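Local coordinates for protein peptide ABC transporter permease (Staphylococcus hominis, PDB 6EXS) that probably carries peptides across the cell membrane and binds a thioalcohol-conjugated dipeptide, a precursor of human underarm malodour, at residues 38-43 against 58-63; 307-312 against 462-467; 380-385 against 397-402. All blocks are in the same frame, centred on the assembly; numbering follows the deposited sequence.

Contact 1 of 3, residues 38-43 against 58-63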
# COMPACT_ATOMS: atom_id res chain seq x y z
N MET A 38 -9.04 9.01 -8.27
CA MET A 38 -9.95 10.15 -8.31
C MET A 38 -9.78 11.08 -7.14
O MET A 38 -9.96 12.29 -7.31
CB MET A 38 -11.41 9.66 -8.30
CG MET A 38 -11.83 8.89 -9.53
SD MET A 38 -13.62 8.62 -9.52
CE MET A 38 -14.16 10.06 -10.31
N LEU A 39 -9.50 10.54 -5.93
CA LEU A 39 -9.41 11.30 -4.68
C LEU A 39 -8.51 12.53 -4.74
O LEU A 39 -8.94 13.59 -4.28
CB LEU A 39 -9.04 10.42 -3.47
CG LEU A 39 -9.50 10.94 -2.10
CD1 LEU A 39 -11.01 10.83 -1.93
CD2 LEU A 39 -8.81 10.19 -0.97
N ILE A 40 -7.30 12.42 -5.32
CA ILE A 40 -6.36 13.55 -5.39
C ILE A 40 -6.96 14.73 -6.18
O ILE A 40 -6.93 15.85 -5.68
CB ILE A 40 -4.93 13.15 -5.88
CG1 ILE A 40 -3.93 14.35 -5.84
CG2 ILE A 40 -4.91 12.44 -7.26
CD1 ILE A 40 -3.56 14.90 -4.46
N PHE A 41 -7.57 14.48 -7.35
CA PHE A 41 -8.19 15.51 -8.18
C PHE A 41 -9.45 16.06 -7.55
O PHE A 41 -9.62 17.28 -7.52
CB PHE A 41 -8.42 15.01 -9.61
CG PHE A 41 -7.15 14.43 -10.18
CD1 PHE A 41 -6.05 15.24 -10.43
CD2 PHE A 41 -7.03 13.06 -10.38
CE1 PHE A 41 -4.86 14.69 -10.89
CE2 PHE A 41 -5.85 12.52 -10.87
CZ PHE A 41 -4.76 13.33 -11.10
N TYR A 42 -10.30 15.18 -6.99
CA TYR A 42 -11.53 15.57 -6.29
C TYR A 42 -11.22 16.55 -5.14
O TYR A 42 -11.96 17.51 -4.96
CB TYR A 42 -12.23 14.32 -5.75
CG TYR A 42 -13.45 14.61 -4.91
CD1 TYR A 42 -14.53 15.33 -5.43
CD2 TYR A 42 -13.56 14.12 -3.61
CE1 TYR A 42 -15.68 15.56 -4.68
CE2 TYR A 42 -14.71 14.34 -2.85
CZ TYR A 42 -15.77 15.06 -3.39
OH TYR A 42 -16.91 15.29 -2.65
N MET A 43 -10.12 16.34 -4.40
CA MET A 43 -9.71 17.21 -3.30
C MET A 43 -9.22 18.61 -3.73
O MET A 43 -9.74 19.61 -3.21
CB MET A 43 -8.66 16.53 -2.42
CG MET A 43 -9.23 15.40 -1.60
SD MET A 43 -8.07 14.80 -0.36
CE MET A 43 -6.98 13.82 -1.36
N THR A 58 -2.02 20.37 1.03
CA THR A 58 -2.85 19.65 2.00
C THR A 58 -3.46 18.39 1.36
O THR A 58 -3.45 17.34 2.00
CB THR A 58 -3.87 20.57 2.65
OG1 THR A 58 -3.17 21.69 3.18
CG2 THR A 58 -4.65 19.89 3.77
N ALA A 59 -3.95 18.49 0.11
CA ALA A 59 -4.52 17.37 -0.66
C ALA A 59 -3.47 16.26 -0.88
O ALA A 59 -3.80 15.07 -0.83
CB ALA A 59 -5.05 17.87 -2.00
N MET A 60 -2.20 16.67 -1.12
CA MET A 60 -1.03 15.81 -1.33
C MET A 60 -0.68 15.09 -0.03
O MET A 60 -0.50 13.88 -0.03
CB MET A 60 0.16 16.65 -1.84
CG MET A 60 0.03 17.13 -3.28
SD MET A 60 1.62 17.56 -4.05
CE MET A 60 1.95 19.11 -3.31
N SER A 61 -0.62 15.83 1.09
CA SER A 61 -0.37 15.32 2.44
C SER A 61 -1.41 14.25 2.85
O SER A 61 -1.00 13.17 3.28
CB SER A 61 -0.34 16.46 3.45
OG SER A 61 -0.12 15.95 4.75
N ILE A 62 -2.73 14.54 2.65
CA ILE A 62 -3.86 13.63 2.93
C ILE A 62 -3.66 12.25 2.24
O ILE A 62 -3.79 11.22 2.90
CB ILE A 62 -5.24 14.28 2.60
CG1 ILE A 62 -5.56 15.43 3.61
CG2 ILE A 62 -6.37 13.24 2.57
CD1 ILE A 62 -6.56 16.51 3.14
N MET A 63 -3.31 12.25 0.93
CA MET A 63 -3.06 11.04 0.13
C MET A 63 -2.04 10.08 0.79
O MET A 63 -2.30 8.87 0.89
CB MET A 63 -2.62 11.40 -1.30
CG MET A 63 -3.74 11.97 -2.15
SD MET A 63 -5.10 10.82 -2.51
CE MET A 63 -4.39 9.88 -3.85

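Contact 2 of 3, residues 307-312 against 462-467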
# COMPACT_ATOMS: atom_id res chain seq x y z
N ASN A 307 0.42 11.21 -5.83
CA ASN A 307 0.09 12.58 -5.40
C ASN A 307 1.06 13.68 -5.86
O ASN A 307 0.69 14.85 -5.80
CB ASN A 307 -0.06 12.62 -3.86
CG ASN A 307 1.19 12.26 -3.07
OD1 ASN A 307 2.09 11.56 -3.54
ND2 ASN A 307 1.24 12.70 -1.84
N VAL A 308 2.29 13.33 -6.28
CA VAL A 308 3.32 14.31 -6.67
C VAL A 308 3.62 14.27 -8.19
O VAL A 308 3.50 15.31 -8.86
CB VAL A 308 4.60 14.16 -5.80
CG1 VAL A 308 5.73 15.07 -6.28
CG2 VAL A 308 4.30 14.42 -4.32
N LEU A 309 4.02 13.10 -8.72
CA LEU A 309 4.40 12.94 -10.13
C LEU A 309 3.25 13.17 -11.12
O LEU A 309 3.47 13.74 -12.19
CB LEU A 309 5.08 11.58 -10.36
CG LEU A 309 5.98 11.43 -11.60
CD1 LEU A 309 7.06 12.52 -11.66
CD2 LEU A 309 6.60 10.03 -11.66
N ASN A 310 2.01 12.75 -10.75
CA ASN A 310 0.79 12.91 -11.55
C ASN A 310 0.31 14.38 -11.70
O ASN A 310 -0.10 14.77 -12.80
CB ASN A 310 -0.34 12.00 -11.02
CG ASN A 310 -0.65 12.11 -9.54
OD1 ASN A 310 0.15 12.60 -8.74
ND2 ASN A 310 -1.81 11.60 -9.15
N ILE A 311 0.35 15.18 -10.59
CA ILE A 311 -0.02 16.61 -10.59
C ILE A 311 1.03 17.38 -11.42
O ILE A 311 0.67 18.29 -12.17
CB ILE A 311 -0.18 17.20 -9.17
CG1 ILE A 311 -1.26 16.47 -8.35
CG2 ILE A 311 -0.48 18.71 -9.23
CD1 ILE A 311 -1.41 16.99 -6.88
N TYR A 312 2.32 16.99 -11.29
CA TYR A 312 3.43 17.57 -12.06
C TYR A 312 3.23 17.30 -13.55
O TYR A 312 3.43 18.21 -14.35
CB TYR A 312 4.78 17.02 -11.59
CG TYR A 312 5.98 17.68 -12.24
CD1 TYR A 312 6.33 19.00 -11.94
CD2 TYR A 312 6.78 16.99 -13.15
CE1 TYR A 312 7.45 19.60 -12.51
CE2 TYR A 312 7.89 17.58 -13.74
CZ TYR A 312 8.23 18.89 -13.41
OH TYR A 312 9.33 19.47 -13.99
N ASN A 462 13.87 21.10 -7.98
CA ASN A 462 14.95 20.92 -7.00
C ASN A 462 14.57 19.82 -6.03
O ASN A 462 15.45 19.08 -5.59
CB ASN A 462 15.25 22.21 -6.25
CG ASN A 462 15.70 23.38 -7.10
OD1 ASN A 462 15.91 23.28 -8.31
ND2 ASN A 462 15.84 24.52 -6.45
N TYR A 463 13.25 19.68 -5.72
CA TYR A 463 12.70 18.64 -4.84
C TYR A 463 12.96 17.23 -5.44
O TYR A 463 13.41 16.36 -4.71
CB TYR A 463 11.20 18.91 -4.60
CG TYR A 463 10.44 17.80 -3.90
CD1 TYR A 463 9.80 16.79 -4.63
CD2 TYR A 463 10.28 17.80 -2.52
CE1 TYR A 463 9.07 15.79 -4.00
CE2 TYR A 463 9.52 16.82 -1.87
CZ TYR A 463 8.93 15.81 -2.62
OH TYR A 463 8.19 14.83 -2.01
N PHE A 464 12.70 17.03 -6.74
CA PHE A 464 12.94 15.75 -7.43
C PHE A 464 14.44 15.41 -7.44
O PHE A 464 14.79 14.24 -7.21
CB PHE A 464 12.41 15.77 -8.88
CG PHE A 464 10.91 15.75 -9.06
CD1 PHE A 464 10.13 14.74 -8.51
CD2 PHE A 464 10.28 16.68 -9.88
CE1 PHE A 464 8.75 14.71 -8.70
CE2 PHE A 464 8.90 16.64 -10.08
CZ PHE A 464 8.14 15.66 -9.48
N ILE A 465 15.32 16.41 -7.67
CA ILE A 465 16.77 16.22 -7.69
C ILE A 465 17.29 15.90 -6.28
O ILE A 465 18.04 14.95 -6.12
CB ILE A 465 17.52 17.39 -8.40
CG1 ILE A 465 17.04 17.54 -9.86
CG2 ILE A 465 19.06 17.18 -8.37
CD1 ILE A 465 17.20 18.94 -10.46
N PHE A 466 16.85 16.67 -5.26
CA PHE A 466 17.25 16.49 -3.85
C PHE A 466 16.86 15.10 -3.31
O PHE A 466 17.70 14.42 -2.72
CB PHE A 466 16.72 17.63 -2.96
CG PHE A 466 16.79 17.40 -1.46
CD1 PHE A 466 18.00 17.39 -0.79
CD2 PHE A 466 15.62 17.21 -0.73
CE1 PHE A 466 18.06 17.18 0.59
CE2 PHE A 466 15.68 16.99 0.66
CZ PHE A 466 16.89 16.98 1.31
N LEU A 467 15.60 14.68 -3.55
CA LEU A 467 15.05 13.38 -3.13
C LEU A 467 15.70 12.23 -3.89
O LEU A 467 15.99 11.19 -3.28
CB LEU A 467 13.52 13.35 -3.30
CG LEU A 467 12.71 13.59 -2.04
CD1 LEU A 467 12.67 15.05 -1.67
CD2 LEU A 467 11.30 13.05 -2.20

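Contact 3 of 3, residues 380-385 against 397-402. With OLC ((2R)-2,3-dihydroxypropyl (9Z)-octadec-9-enoate), chain B; OLC ((2R)-2,3-dihydroxypropyl (9Z)-octadec-9-enoate), chain F.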
# COMPACT_ATOMS: atom_id res chain seq x y z
N ILE A 380 15.79 11.73 -10.54
CA ILE A 380 16.87 12.50 -11.19
C ILE A 380 16.45 12.76 -12.66
O ILE A 380 16.66 13.86 -13.16
CB ILE A 380 18.26 11.79 -11.07
CG1 ILE A 380 18.78 11.74 -9.60
CG2 ILE A 380 19.31 12.36 -12.02
CD1 ILE A 380 19.01 13.07 -8.85
N LEU A 381 15.83 11.75 -13.31
CA LEU A 381 15.34 11.85 -14.69
C LEU A 381 14.33 13.00 -14.83
O LEU A 381 14.60 13.92 -15.58
CB LEU A 381 14.76 10.49 -15.18
CG LEU A 381 14.12 10.33 -16.60
CD1 LEU A 381 12.66 10.79 -16.66
CD2 LEU A 381 14.98 10.90 -17.71
N ILE A 382 13.19 12.95 -14.07
CA ILE A 382 12.14 13.97 -14.14
C ILE A 382 12.66 15.37 -13.69
O ILE A 382 12.36 16.37 -14.35
CB ILE A 382 10.82 13.53 -13.44
CG1 ILE A 382 9.62 14.42 -13.86
CG2 ILE A 382 10.95 13.42 -11.92
CD1 ILE A 382 9.18 14.34 -15.35
N GLY A 383 13.50 15.39 -12.65
CA GLY A 383 14.15 16.60 -12.16
C GLY A 383 15.00 17.26 -13.22
O GLY A 383 14.94 18.48 -13.38
N LEU A 384 15.76 16.47 -14.00
CA LEU A 384 16.59 16.98 -15.09
C LEU A 384 15.77 17.45 -16.29
O LEU A 384 16.18 18.38 -16.98
CB LEU A 384 17.69 15.99 -15.51
CG LEU A 384 18.86 15.79 -14.53
CD1 LEU A 384 19.79 14.71 -15.02
CD2 LEU A 384 19.65 17.08 -14.30
N VAL A 385 14.59 16.83 -16.52
CA VAL A 385 13.65 17.21 -17.59
C VAL A 385 13.09 18.62 -17.30
O VAL A 385 13.12 19.48 -18.18
CB VAL A 385 12.55 16.14 -17.82
CG1 VAL A 385 11.43 16.65 -18.72
CG2 VAL A 385 13.14 14.85 -18.39
N ASN A 397 5.57 11.81 -22.21
CA ASN A 397 6.43 10.64 -22.43
C ASN A 397 7.54 10.60 -21.38
O ASN A 397 7.94 9.51 -20.95
CB ASN A 397 7.04 10.67 -23.85
CG ASN A 397 6.10 10.49 -25.02
OD1 ASN A 397 4.90 10.25 -24.90
ND2 ASN A 397 6.65 10.60 -26.21
N TRP A 398 8.00 11.79 -20.94
CA TRP A 398 9.00 11.98 -19.89
C TRP A 398 8.46 11.53 -18.53
O TRP A 398 9.12 10.75 -17.85
CB TRP A 398 9.47 13.45 -19.84
CG TRP A 398 10.34 13.86 -20.99
CD1 TRP A 398 10.07 14.84 -21.90
CD2 TRP A 398 11.61 13.31 -21.36
NE1 TRP A 398 11.10 14.94 -22.81
CE2 TRP A 398 12.07 14.02 -22.50
CE3 TRP A 398 12.43 12.29 -20.83
CZ2 TRP A 398 13.29 13.74 -23.11
CZ3 TRP A 398 13.65 12.03 -21.44
CH2 TRP A 398 14.06 12.73 -22.58
N VAL A 399 7.24 11.99 -18.16
CA VAL A 399 6.55 11.65 -16.90
C VAL A 399 6.29 10.14 -16.87
O VAL A 399 6.50 9.52 -15.83
CB VAL A 399 5.25 12.47 -16.69
CG1 VAL A 399 4.71 12.29 -15.27
CG2 VAL A 399 5.47 13.95 -16.98
N ILE A 400 5.89 9.56 -18.02
CA ILE A 400 5.64 8.12 -18.19
C ILE A 400 6.96 7.33 -18.01
O ILE A 400 6.96 6.30 -17.34
CB ILE A 400 4.88 7.82 -19.52
CG1 ILE A 400 3.44 8.41 -19.46
CG2 ILE A 400 4.86 6.30 -19.82
CD1 ILE A 400 2.71 8.55 -20.77
N LEU A 401 8.09 7.84 -18.57
CA LEU A 401 9.42 7.24 -18.43
C LEU A 401 9.85 7.20 -16.95
O LEU A 401 10.45 6.22 -16.53
CB LEU A 401 10.47 7.97 -19.31
CG LEU A 401 11.94 7.49 -19.27
CD1 LEU A 401 12.09 5.96 -19.46
CD2 LEU A 401 12.78 8.25 -20.28
N SER A 402 9.48 8.23 -16.17
CA SER A 402 9.78 8.26 -14.73
C SER A 402 9.06 7.10 -14.00
O SER A 402 9.69 6.39 -13.22
CB SER A 402 9.41 9.60 -14.12
OG SER A 402 9.88 9.65 -12.79
C18 OLC B . -2.26 2.21 -19.74
C10 OLC B . 6.65 3.65 -22.48
C9 OLC B . 7.66 4.50 -22.32
C17 OLC B . -1.04 2.70 -18.98
C11 OLC B . 5.21 3.95 -22.82
C8 OLC B . 7.64 6.00 -22.40
C24 OLC B . 12.56 15.22 -27.06
C16 OLC B . -0.16 3.64 -19.78
C12 OLC B . 4.20 3.19 -21.94
C7 OLC B . 8.22 6.58 -23.70
C15 OLC B . 0.97 2.97 -20.55
C13 OLC B . 2.75 3.34 -22.37
C6 OLC B . 9.75 6.57 -23.82
C14 OLC B . 1.85 3.96 -21.32
C5 OLC B . 10.50 7.68 -23.07
C4 OLC B . 10.40 9.10 -23.62
C3 OLC B . 11.20 9.37 -24.89
C2 OLC B . 11.67 10.82 -25.02
C21 OLC B . 10.47 14.11 -26.15
C1 OLC B . 10.68 11.78 -25.63
C22 OLC B . 11.06 15.06 -27.17
O19 OLC B . 9.50 11.58 -25.74
O25 OLC B . 12.94 15.86 -25.85
O23 OLC B . 10.70 14.67 -28.50
O20 OLC B . 11.29 12.92 -26.01
C18 OLC F . 16.81 -1.04 -16.48
C10 OLC F . 18.69 8.90 -15.37
C9 OLC F . 18.62 10.15 -15.82
C17 OLC F . 17.79 0.10 -16.30
C11 OLC F . 18.95 7.65 -16.17
C8 OLC F . 18.78 10.63 -17.24
C24 OLC F . 15.84 21.11 -24.44
C16 OLC F . 17.16 1.49 -16.42
C12 OLC F . 18.02 6.49 -15.83
C7 OLC F . 18.47 12.11 -17.41
C15 OLC F . 18.18 2.62 -16.31
C13 OLC F . 18.56 5.13 -16.26
C6 OLC F . 18.39 12.56 -18.86
C14 OLC F . 17.57 3.99 -16.09
C5 OLC F . 18.24 14.06 -19.05
C4 OLC F . 16.80 14.56 -19.11
C3 OLC F . 16.43 15.24 -20.42
C2 OLC F . 16.58 16.76 -20.39
C21 OLC F . 15.42 19.60 -22.48
C1 OLC F . 15.95 17.45 -21.57
C22 OLC F . 16.43 20.43 -23.23
O19 OLC F . 15.35 16.89 -22.46
O25 OLC F . 14.90 22.13 -24.09
O23 OLC F . 17.02 21.41 -22.36
O20 OLC F . 16.14 18.78 -21.52

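Contact 1 of 3, residues 38-43 against 58-63
Met43 sets its methyl against the thioether sulfur of Met63: CE of Met43 lies 3.7 Å from SD of Met63, the two chains passing at a slant. Met43 runs extended until its last torsion (chi3 -77°), and that turn carries CE to 3.5 Å from O of Ala59. Its sulfur rests on a branch of the facing helix, SD of Met43 lying 3.7 Å from CG2 of Ile62. Met63 folds at chi2 as well as chi3, and the double bend lays its tip against the root of Ile40, CE of Met63 to CB of Ile40 being 3.9 Å.

The backbone geometry is that of an antiparallel helical hairpin, formed by the first helices of the N-terminal half of a major facilitator superfamily fold. The axes of the two short segments approach to 9.4 Å, with their N-to-C directions at 153°. Ala59 sits at the nearest point of the backbones, where its CA is 5.8 Å from CA of Met43; its methyl touches CB of Met43 as well as CD1 of Ile40. The Met63 side chain lies about 8 Å from the bound conjugated peptide, placing the hairpin near the pocket.

The side chains of Ile40 and Met63 cross at nearly a right angle. CG1 of Ile40 stands opposite the backbone N (chi1 -176°) and thereby sends CD1 across to 3.7 Å from CG of Met63. Leu39 instead runs past Met63 in the opposing direction, with CD2 near SD. Phe249 of helix 249-273 adjoins Ile62, while Asn310 and Ile311 of helix 309-316 pack on Ile40.

Contact 2 of 3, residues 307-312 against 462-467
The ring of Phe464 packs against Val308, Leu309 and Tyr312, joining the short helix 309-316, and Val308 just before it, to helix 460-479 in the C-terminal half of the major facilitator superfamily fold. The tight part is a T-shaped pair in which Phe464 supplies the edge and Tyr312 the face: the ring centroids are 5.0 Å apart and the planes stand at 70°. CE2 of Phe464 lies 3.6 Å above the Tyr312 ring plane, over its centre, which distinguishes this from a glancing contact at the rim. With CG of Tyr312 trans to its own backbone N (chi1 -174°), the ring reaches out from its helix to receive that edge.

Aliphatic branches meet the outer part of the same Phe464 ring. CD1 of Leu309 is 4.0 Å from CZ of Phe464, and CG1 of Val308 is 3.9 Å from CE1 of Phe464. The Leu309 side chain also lies about 5 Å from the bound conjugated peptide. Tyr379 adds a further edge-to-face pair with Phe464, and Ile382 also packs on it.

The side of helix 460-479 turned from 307-312 is looser, with Asn462 and Phe466 exposed and Ile465 partly so. Tyr463, by contrast, is buried and faces 307-312, where it meets only Val308. Its hydroxyl OH is hydrogen-bonded to OE1 of Gln304, while CE1 of the Tyr463 ring comes to 4.1 Å from CG1 of Val308.

Contact 3 of 3, residues 380-385 against 397-402
Trp398 lies with one face against Val385, and following it outward traces the lipid-facing part of this contact. CB of Trp398 starts 3.9 Å from CG1 of Val385. CG of the indole stands opposite the carbonyl carbon (chi1 -72°), which brings the ring system alongside the facing helix. Over the five-membered ring sits CG1 of Val385, 4.0 Å from the centroid and 24° off the normal, a CH-pi contact with CG and CD1 nearest. The second methyl of Val385 covers the ring fusion and the start of the six-membered ring: CD2 of Trp398 meets CG2 of Val385, and CE3 of Trp398 is 3.6 Å from the same CG2. Further out, CZ3 of Trp398 touches CD2 of Leu381 at 4.1 Å.

At the far end the partners become lipid. CH2 of Trp398 is 3.9 Å from C2 of the chain B monoolein, and C2 lies over the face opposite Val385, toward its rim. CZ2 of Trp398 has O25 of that lipid at 3.5 Å, in the plane at the ring edge; NE1 lies near C21 and CE2 near O20. The same lipid accepts a hydrogen bond at O19 from ND2 of Asn397, 3.1 Å long; ND2 is also hydrogen-bonded to O of Asn322. The chain F monoolein runs along Leu381, Leu384 and Val385.

Between the helices, CD1 of Leu381 lies against O of Trp398 and beside N of Ser402. Away from the lipid, CD1 of Ile382 packs on CG2 of Val399, and OG of Ser402, hydrogen-bonded to O of Ser378, lies by CG2 of Ile382. The segment axes come within 9.2 Å and run at 160°, an antiparallel helical hairpin in the C-terminal half of the major facilitator superfamily fold, with a tryptophan at its lipid-covered surface.

Overall arrangement
From the N terminus, contact 1 closes first: a short loop returns helix 16-44 onto helix 56-72, and this hairpin is complete long before contact 2 opens. Contact 2 spans 149 intervening residues, from 307-312 to 462-467, and within that span contact 3 closes its own short turn between helices 364-389 and 396-418. No contact crosses another. Spatially, contact 2 is the middle member. It touches contact 1 where ND2 of Asn307 probably bonds O of Met60, tying the two halves together, and touches contact 3 where Leu309 and Tyr312 pack against Val399, Ser402 and Ile382. Contacts 1 and 3 remain about 10 Å apart at their nearest atoms.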